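PDB 5IXP: extracellular solute-binding protein family 1 from Kribbella flavida, which probably binds a solute outside the cell and delivers it to an ABC transporter for uptake. Local coordinates for residues A[60-65]-A[271-276]; A[116-121]-A[261-266]; A[357-362]-A[386-391]. All coordinates share one frame; numbering follows the deposited sequence. Where two conformers were deposited one is given.

Following the chain from the N terminus, the first segment reached is 60-65, at the end of strand 58-62, which forms one side of contact 1. The partner, 271-276, arrives some 200 residues later, so contact 1 closes a long loop. Contact 2, 116-121 with 261-266, is nested wholly inside that loop, with about 23 Å between the centres of the two contacts. The two share one sheet, because strands 108-121 and 269-276 are neighbours in it. Contact 3 (357-362 with 386-391) follows in series, closing a short helical loop near the C terminus. It touches neither of the others, though its nearest atoms come within about 6 Å of contact 1.

Contact 1: A[60-65]-A[271-276]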
loop_
_atom_site.group_PDB
_atom_site.type_symbol
_atom_site.label_atom_id
_atom_site.label_comp_id
_atom_site.label_asym_id
_atom_site.label_seq_id
_atom_site.Cartn_x
_atom_site.Cartn_y
_atom_site.Cartn_z
ATOM N N ALA A 60 -12.066 9.642 5.824
ATOM C CA ALA A 60 -11.015 8.987 5.065
ATOM C C ALA A 60 -10.610 7.684 5.742
ATOM O O ALA A 60 -10.627 7.559 6.970
ATOM C CB ALA A 60 -9.788 9.886 4.907
HETATM N N MSE A 61 -10.230 6.720 4.917
HETATM C CA MSE A 61 -9.890 5.379 5.371
HETATM C C MSE A 61 -8.720 4.863 4.550
HETATM O O MSE A 61 -8.786 4.866 3.311
HETATM C CB MSE A 61 -11.100 4.457 5.211
HETATM C CG MSE A 61 -11.243 3.402 6.243
HETATM SE SE MSE A 61 -13.058 2.821 6.267
HETATM C CE MSE A 61 -13.914 3.992 7.533
ATOM N N GLU A 62 -7.657 4.419 5.218
ATOM C CA GLU A 62 -6.563 3.775 4.502
ATOM C C GLU A 62 -6.955 2.347 4.128
ATOM O O GLU A 62 -7.738 1.682 4.827
ATOM C CB GLU A 62 -5.275 3.772 5.336
ATOM C CG GLU A 62 -3.997 3.908 4.504
ATOM C CD GLU A 62 -3.268 2.586 4.267
ATOM O OE1 GLU A 62 -3.656 1.562 4.855
ATOM O OE2 GLU A 62 -2.290 2.574 3.499
ATOM N N VAL A 63 -6.401 1.874 3.006
ATOM C CA VAL A 63 -6.818 0.569 2.503
ATOM C C VAL A 63 -6.497 -0.540 3.498
ATOM O O VAL A 63 -7.189 -1.568 3.530
ATOM C CB VAL A 63 -6.191 0.282 1.123
ATOM C CG1 VAL A 63 -4.663 0.142 1.229
ATOM C CG2 VAL A 63 -6.843 -0.958 0.506
ATOM N N SER A 64 -5.480 -0.359 4.343
ATOM C CA SER A 64 -5.162 -1.464 5.244
ATOM C C SER A 64 -6.162 -1.609 6.386
ATOM O O SER A 64 -6.152 -2.648 7.056
ATOM C CB SER A 64 -3.752 -1.322 5.817
ATOM O OG SER A 64 -3.673 -0.211 6.689
ATOM N N TRP A 65 -7.015 -0.601 6.621
ATOM C CA TRP A 65 -8.050 -0.657 7.654
ATOM C C TRP A 65 -9.405 -1.089 7.130
ATOM O O TRP A 65 -10.253 -1.506 7.925
ATOM C CB TRP A 65 -8.300 0.710 8.311
ATOM C CG TRP A 65 -7.152 1.578 8.540
ATOM C CD1 TRP A 65 -5.865 1.203 8.733
ATOM C CD2 TRP A 65 -7.178 3.008 8.606
ATOM N NE1 TRP A 65 -5.075 2.310 8.903
ATOM C CE2 TRP A 65 -5.859 3.434 8.832
ATOM C CE3 TRP A 65 -8.189 3.968 8.485
ATOM C CZ2 TRP A 65 -5.522 4.774 8.944
ATOM C CZ3 TRP A 65 -7.860 5.295 8.595
ATOM C CH2 TRP A 65 -6.532 5.693 8.829
ATOM N N GLY A 271 -0.617 0.545 0.019
ATOM C CA GLY A 271 -1.155 1.785 0.559
ATOM C C GLY A 271 -2.220 2.411 -0.319
ATOM O O GLY A 271 -2.730 1.819 -1.275
ATOM N N GLY A 272 -2.547 3.654 0.018
ATOM C CA GLY A 272 -3.629 4.369 -0.627
ATOM C C GLY A 272 -4.888 4.354 0.227
ATOM O O GLY A 272 -5.049 3.542 1.143
ATOM N N SER A 273 -5.802 5.273 -0.071
ATOM C CA SER A 273 -6.926 5.495 0.827
ATOM C C SER A 273 -8.229 5.603 0.042
ATOM O O SER A 273 -8.270 5.426 -1.180
ATOM C CB SER A 273 -6.705 6.750 1.684
ATOM O OG SER A 273 -5.562 6.600 2.509
ATOM N N TYR A 274 -9.303 5.874 0.789
ATOM C CA TYR A 274 -10.672 5.965 0.297
ATOM C C TYR A 274 -11.393 7.052 1.075
ATOM O O TYR A 274 -11.070 7.322 2.235
ATOM C CB TYR A 274 -11.471 4.637 0.478
ATOM C CG TYR A 274 -10.929 3.513 -0.347
ATOM C CD1 TYR A 274 -9.869 2.749 0.109
ATOM C CD2 TYR A 274 -11.454 3.237 -1.596
ATOM C CE1 TYR A 274 -9.343 1.735 -0.654
ATOM C CE2 TYR A 274 -10.935 2.203 -2.380
ATOM C CZ TYR A 274 -9.889 1.460 -1.899
ATOM O OH TYR A 274 -9.355 0.447 -2.658
ATOM N N LEU A 275 -12.362 7.678 0.426
ATOM C CA LEU A 275 -13.326 8.530 1.109
ATOM C C LEU A 275 -14.618 7.747 1.302
ATOM O O LEU A 275 -15.124 7.131 0.355
ATOM C CB LEU A 275 -13.580 9.818 0.322
ATOM C CG LEU A 275 -12.318 10.633 -0.020
ATOM C CD1 LEU A 275 -12.726 11.930 -0.716
ATOM C CD2 LEU A 275 -11.496 10.929 1.224
ATOM N N THR A 276 -15.135 7.750 2.531
ATOM C CA THR A 276 -16.362 7.036 2.869
ATOM C C THR A 276 -17.370 8.014 3.455
ATOM O O THR A 276 -17.013 9.101 3.913
ATOM C CB THR A 276 -16.119 5.903 3.882
ATOM O OG1 THR A 276 -15.806 6.460 5.177
ATOM C CG2 THR A 276 -14.987 4.984 3.411
#
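E62, whose OE2 lies 3.2 Å from G271 CA across the contact, has its other carboxylate oxygen gripped twice from its own turn. S64 OG donates to E62 OE1 at 2.6 Å, nearly along the C-O axis, and S64 N donates to E62 OE1 at 2.7 Å from 45° out of the carboxylate plane, on the opposite face. Two donors thus fix the rotation of the carboxylate beside the glycines. With E62 cut back to an alanine, S64 N and OG would probably lose their shared acceptor and a gap would be likely to open over G271. The strands themselves are joined by backbone bonds: M61 and Y274 form an antiparallel hydrogen-bonded pair, with Y274 N to M61 O at 2.8 Å, and V63 N reaches G272 O at 2.8 Å in the carbonyl plane. With V63 CG1 between backbone N and carbonyl carbon (chi1 66°), CG2 falls anti to N and comes to the edge of the Y274 ring, 3.9 Å from CE1; the phenol OH is bonded to K95 O. Farther along, M61 runs nearly perpendicular to T276, with M61 SE 4.1 Å from T276 CG2. Strands 60-62 and 271-276 run antiparallel, their directions 151° apart, and 269-276 is antiparallel to 108-121 on its other side, whereas 58-62 pairs in parallel with 2-8. Such a reversed strand characterises the class II periplasmic-binding-protein fold.

Contact 2: A[116-121]-A[261-266]; sequences EAICYR and DVFPGG
F263 and P264 open a type II beta turn that packs against strand 108-121, the long strand that pairs with 269-276 near its start and with 232-238 and 257-260 farther on, in the solute-binding-protein fold. The F263 ring is reached from several directions. E116 crosses it obliquely: E116 CB is 3.5 Å from F263 CE1, and the chain, extended beyond CG, carries OE1 to 3.7 Å from F263 CZ, the carboxylate and ring planes standing 33° apart. The backbone of A117 comes to the ring edge, with A117 O 3.7 Å from F263 CD1. F263 holds CG anti to its backbone N (chi1 -163°), which swings the ring toward E116 CB and the A117 carbonyl while its next residue closes over it: P264 CD sits above one ring face, offset toward the rim. I118 points its CD1 end at the P264 ring, CD1 3.7 Å from P264 CD, and stands at about a right angle to F263. The backbones also meet in a CA-H...O contact, A117 CA to V262 O at 3.4 Å. Beyond the pair, C119 forms a disulfide with C237 on strand 232-238. The turn is closed by G266 N donating to F263 O at 2.9 Å.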
loop_
_atom_site.group_PDB
_atom_site.type_symbol
_atom_site.label_atom_id
_atom_site.label_comp_id
_atom_site.label_asym_id
_atom_site.label_seq_id
_atom_site.Cartn_x
_atom_site.Cartn_y
_atom_site.Cartn_z
ATOM N N GLU A 116 3.725 -0.689 -6.930
ATOM C CA GLU A 116 5.064 -1.050 -6.498
ATOM C C GLU A 116 5.970 -1.437 -7.654
ATOM O O GLU A 116 5.561 -2.155 -8.573
ATOM C CB GLU A 116 5.015 -2.202 -5.504
ATOM C CG GLU A 116 4.347 -1.805 -4.187
ATOM C CD GLU A 116 4.286 -2.952 -3.233
ATOM O OE1 GLU A 116 3.443 -3.848 -3.430
ATOM O OE2 GLU A 116 5.091 -2.961 -2.289
ATOM N N ALA A 117 7.214 -0.985 -7.571
ATOM C CA ALA A 117 8.288 -1.415 -8.454
ATOM C C ALA A 117 9.374 -2.056 -7.593
ATOM O O ALA A 117 9.189 -2.271 -6.394
ATOM C CB ALA A 117 8.814 -0.233 -9.269
ATOM N N ILE A 118 10.513 -2.373 -8.203
ATOM C CA ILE A 118 11.704 -2.750 -7.449
ATOM C C ILE A 118 12.714 -1.623 -7.580
ATOM O O ILE A 118 13.181 -1.324 -8.686
ATOM C CB ILE A 118 12.315 -4.080 -7.922
ATOM C CG1 ILE A 118 11.329 -5.252 -7.754
ATOM C CG2 ILE A 118 13.589 -4.360 -7.141
ATOM C CD1 ILE A 118 10.891 -5.524 -6.299
ATOM N N CYS A 119 13.025 -0.965 -6.473
ATOM C CA CYS A 119 14.162 -0.063 -6.502
ATOM C C CYS A 119 15.415 -0.842 -6.131
ATOM O O CYS A 119 15.360 -1.905 -5.505
ATOM C CB CYS A 119 13.964 1.135 -5.568
ATOM S SG CYS A 119 13.670 0.739 -3.834
ATOM N N TYR A 120 16.555 -0.322 -6.558
ATOM C CA TYR A 120 17.799 -1.069 -6.374
ATOM C C TYR A 120 19.013 -0.151 -6.352
ATOM O O TYR A 120 19.008 0.953 -6.906
ATOM C CB TYR A 120 17.984 -2.147 -7.457
ATOM C CG TYR A 120 18.111 -1.600 -8.866
ATOM C CD1 TYR A 120 16.981 -1.254 -9.605
ATOM C CD2 TYR A 120 19.362 -1.440 -9.462
ATOM C CE1 TYR A 120 17.093 -0.752 -10.895
ATOM C CE2 TYR A 120 19.487 -0.941 -10.755
ATOM C CZ TYR A 120 18.345 -0.596 -11.465
ATOM O OH TYR A 120 18.448 -0.096 -12.745
ATOM N N ARG A 121 20.066 -0.651 -5.709
ATOM C CA ARG A 121 21.335 0.058 -5.579
ATOM C C ARG A 121 22.193 -0.264 -6.797
ATOM O O ARG A 121 22.809 -1.333 -6.874
ATOM C CB ARG A 121 22.021 -0.339 -4.278
ATOM C CG ARG A 121 21.386 0.290 -3.028
ATOM C CD ARG A 121 21.896 1.725 -2.822
ATOM N NE ARG A 121 23.349 1.745 -2.659
ATOM C CZ ARG A 121 23.978 1.611 -1.492
ATOM N NH1 ARG A 121 23.286 1.459 -0.363
ATOM N NH2 ARG A 121 25.301 1.639 -1.452
ATOM N N ASP A 261 11.186 -1.165 -13.849
ATOM C CA ASP A 261 9.766 -1.253 -14.186
ATOM C C ASP A 261 9.340 -2.720 -14.175
ATOM O O ASP A 261 9.134 -3.354 -15.212
ATOM C CB ASP A 261 9.519 -0.610 -15.545
ATOM C CG ASP A 261 8.039 -0.527 -15.910
ATOM O OD1 ASP A 261 7.173 -0.977 -15.128
ATOM O OD2 ASP A 261 7.743 -0.014 -17.003
ATOM N N VAL A 262 9.209 -3.259 -12.962
ATOM C CA VAL A 262 8.954 -4.684 -12.775
ATOM C C VAL A 262 8.451 -4.871 -11.358
ATOM O O VAL A 262 8.749 -4.067 -10.469
ATOM C CB VAL A 262 10.232 -5.530 -13.031
ATOM C CG1 VAL A 262 11.259 -5.285 -11.927
ATOM C CG2 VAL A 262 9.909 -7.023 -13.113
ATOM N N PHE A 263 7.674 -5.935 -11.148
ATOM C CA PHE A 263 7.393 -6.356 -9.793
ATOM C C PHE A 263 7.273 -7.874 -9.848
ATOM O O PHE A 263 6.517 -8.393 -10.686
ATOM C CB PHE A 263 6.125 -5.740 -9.192
ATOM C CG PHE A 263 6.065 -5.864 -7.700
ATOM C CD1 PHE A 263 6.903 -5.089 -6.901
ATOM C CD2 PHE A 263 5.201 -6.758 -7.093
ATOM C CE1 PHE A 263 6.872 -5.196 -5.523
ATOM C CE2 PHE A 263 5.164 -6.872 -5.701
ATOM C CZ PHE A 263 6.002 -6.089 -4.922
ATOM N N PRO A 264 8.002 -8.602 -9.008
ATOM C CA PRO A 264 7.938 -10.066 -9.064
ATOM C C PRO A 264 6.509 -10.545 -8.862
ATOM O O PRO A 264 5.809 -10.091 -7.953
ATOM C CB PRO A 264 8.860 -10.508 -7.917
ATOM C CG PRO A 264 9.762 -9.331 -7.670
ATOM C CD PRO A 264 8.887 -8.125 -7.934
ATOM N N GLY A 265 6.072 -11.455 -9.735
ATOM C CA GLY A 265 4.716 -11.955 -9.698
ATOM C C GLY A 265 3.725 -11.150 -10.504
ATOM O O GLY A 265 2.563 -11.553 -10.603
ATOM N N GLY A 266 4.142 -10.031 -11.085
ATOM C CA GLY A 266 3.262 -9.250 -11.929
ATOM C C GLY A 266 3.105 -7.816 -11.465
ATOM O O GLY A 266 3.589 -6.890 -12.123
#

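Contact 3: A[357-362]-A[386-391]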
loop_
_atom_site.group_PDB
_atom_site.type_symbol
_atom_site.label_atom_id
_atom_site.label_comp_id
_atom_site.label_asym_id
_atom_site.label_seq_id
_atom_site.Cartn_x
_atom_site.Cartn_y
_atom_site.Cartn_z
ATOM N N GLY A 357 -6.069 -7.867 9.611
ATOM C CA GLY A 357 -4.885 -7.197 10.128
ATOM C C GLY A 357 -4.362 -7.841 11.397
ATOM O O GLY A 357 -3.145 -7.960 11.590
ATOM N N GLU A 358 -5.272 -8.269 12.275
ATOM C CA GLU A 358 -4.870 -8.922 13.514
ATOM C C GLU A 358 -4.216 -10.267 13.240
ATOM O O GLU A 358 -3.242 -10.633 13.906
ATOM C CB GLU A 358 -6.082 -9.100 14.429
ATOM C CG GLU A 358 -6.643 -7.805 14.992
ATOM C CD GLU A 358 -7.563 -7.054 14.024
ATOM O OE1 GLU A 358 -7.732 -7.470 12.855
ATOM O OE2 GLU A 358 -8.125 -6.028 14.444
ATOM N N ILE A 359 -4.743 -11.020 12.267
ATOM C CA ILE A 359 -4.129 -12.291 11.886
ATOM C C ILE A 359 -2.761 -12.051 11.271
ATOM O O ILE A 359 -1.774 -12.716 11.614
ATOM C CB ILE A 359 -5.043 -13.064 10.915
ATOM C CG1 ILE A 359 -6.358 -13.454 11.584
ATOM C CG2 ILE A 359 -4.321 -14.291 10.329
ATOM C CD1 ILE A 359 -7.385 -14.012 10.591
ATOM N N ASN A 360 -2.684 -11.110 10.328
ATOM C CA ASN A 360 -1.408 -10.847 9.678
ATOM C C ASN A 360 -0.339 -10.444 10.684
ATOM O O ASN A 360 0.834 -10.792 10.513
ATOM C CB ASN A 360 -1.562 -9.765 8.612
ATOM C CG ASN A 360 -0.331 -9.650 7.753
ATOM O OD1 ASN A 360 0.088 -10.630 7.145
ATOM N ND2 ASN A 360 0.265 -8.454 7.700
ATOM N N GLN A 361 -0.732 -9.733 11.745
ATOM C CA GLN A 361 0.230 -9.277 12.744
ATOM C C GLN A 361 0.921 -10.451 13.431
ATOM O O GLN A 361 2.124 -10.392 13.712
ATOM C CB GLN A 361 -0.477 -8.386 13.768
ATOM C CG GLN A 361 0.454 -7.715 14.760
ATOM C CD GLN A 361 -0.267 -6.770 15.710
ATOM O OE1 GLN A 361 -1.113 -5.970 15.298
ATOM N NE2 GLN A 361 0.063 -6.862 16.991
ATOM N N VAL A 362 0.187 -11.529 13.711
ATOM C CA VAL A 362 0.823 -12.664 14.378
ATOM C C VAL A 362 1.791 -13.358 13.424
ATOM O O VAL A 362 2.862 -13.816 13.841
ATOM C CB VAL A 362 -0.210 -13.641 14.985
ATOM C CG1 VAL A 362 -1.394 -12.896 15.586
ATOM C CG2 VAL A 362 -0.653 -14.706 14.003
ATOM N N ARG A 386 -1.153 -21.015 16.061
ATOM C CA ARG A 386 -1.898 -20.947 17.319
ATOM C C ARG A 386 -2.476 -19.560 17.543
ATOM O O ARG A 386 -3.658 -19.410 17.876
ATOM C CB ARG A 386 -1.004 -21.319 18.504
ATOM C CG ARG A 386 -0.726 -22.789 18.677
ATOM C CD ARG A 386 -0.158 -23.081 20.080
ATOM N NE ARG A 386 0.991 -22.238 20.417
ATOM C CZ ARG A 386 2.244 -22.509 20.058
ATOM N NH1 ARG A 386 2.505 -23.593 19.337
ATOM N NH2 ARG A 386 3.235 -21.697 20.409
ATOM N N GLU A 387 -1.645 -18.529 17.387
ATOM C CA GLU A 387 -2.090 -17.173 17.672
ATOM C C GLU A 387 -3.081 -16.674 16.633
ATOM O O GLU A 387 -4.002 -15.922 16.973
ATOM C CB GLU A 387 -0.880 -16.253 17.772
ATOM C CG GLU A 387 0.052 -16.684 18.896
ATOM C CD GLU A 387 1.230 -15.761 19.089
ATOM O OE1 GLU A 387 1.493 -14.918 18.209
ATOM O OE2 GLU A 387 1.896 -15.883 20.133
ATOM N N ALA A 388 -2.920 -17.088 15.372
ATOM C CA ALA A 388 -3.852 -16.671 14.330
ATOM C C ALA A 388 -5.239 -17.250 14.567
ATOM O O ALA A 388 -6.250 -16.588 14.303
ATOM C CB ALA A 388 -3.327 -17.083 12.953
ATOM N N ASP A 389 -5.307 -18.490 15.052
ATOM C CA ASP A 389 -6.602 -19.078 15.366
ATOM C C ASP A 389 -7.327 -18.246 16.413
ATOM O O ASP A 389 -8.522 -17.958 16.272
ATOM C CB ASP A 389 -6.415 -20.514 15.846
ATOM C CG ASP A 389 -7.530 -21.414 15.402
ATOM O OD1 ASP A 389 -8.331 -21.836 16.262
ATOM O OD2 ASP A 389 -7.607 -21.692 14.186
ATOM N N LYS A 390 -6.606 -17.824 17.456
ATOM C CA LYS A 390 -7.196 -16.965 18.473
ATOM C C LYS A 390 -7.568 -15.610 17.887
ATOM O O LYS A 390 -8.666 -15.099 18.134
ATOM C CB LYS A 390 -6.232 -16.805 19.651
ATOM N N ALA A 391 -6.664 -15.018 17.098
ATOM C CA ALA A 391 -6.945 -13.723 16.482
ATOM C C ALA A 391 -8.191 -13.779 15.610
ATOM O O ALA A 391 -9.021 -12.862 15.638
ATOM C CB ALA A 391 -5.744 -13.258 15.656
HETATM O O HOH W 1 3.362 -15.223 16.302
#
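V362 meets A388 with one methyl: V362 CG2 lies 3.6 Å from the backbone N of A388 and 3.7 Å from A388 CB. That branch sits between the V362 backbone N and carbonyl carbon (the torsion to CG1 being -38°), a position that points it into the facing helix. One turn earlier, I359 divides its contact between two alanines. Its CG2 touches A388 CB at 4.0 Å, and its CG1 touches A391 CB at 4.1 Å, so the small methyls of A388 and A391 receive the two branched chains. The nearest CA pair, I359 with A388, is 5.0 Å apart, and the axes of 357-362 and 386-391 approach to 8.6 Å; the alanine side chains are short enough to permit that spacing.

At the other margin V362 and E387 lie alongside, pointing opposite ways, with V362 CB against E387 CB. A water spans the gap there, within hydrogen-bonding distance of both V362 O, at 2.9 Å, and E387 OE1, at 2.7 Å. The other carboxylate oxygen of E387 accepts a hydrogen bond from Q383 on its own helix, which restrains the group that meets the water.

Farther out, Y189 lies against both I359 and A388, bridging the two helices on the side away from E387 and the water, and Y182 and Y183 also pack on I359. N360, pointing away from the second helix, hydrogen-bonds Y182, W171 and E172, while E358 bonds the hydroxyl of Y67 in helix 66-70; these tie helix 356-371 to the rest of the protein. With the directions of 357-362 and 386-391 167° apart and a short connection between helices 356-371 and 377-392, the arrangement is an antiparallel helical hairpin that ends the chain.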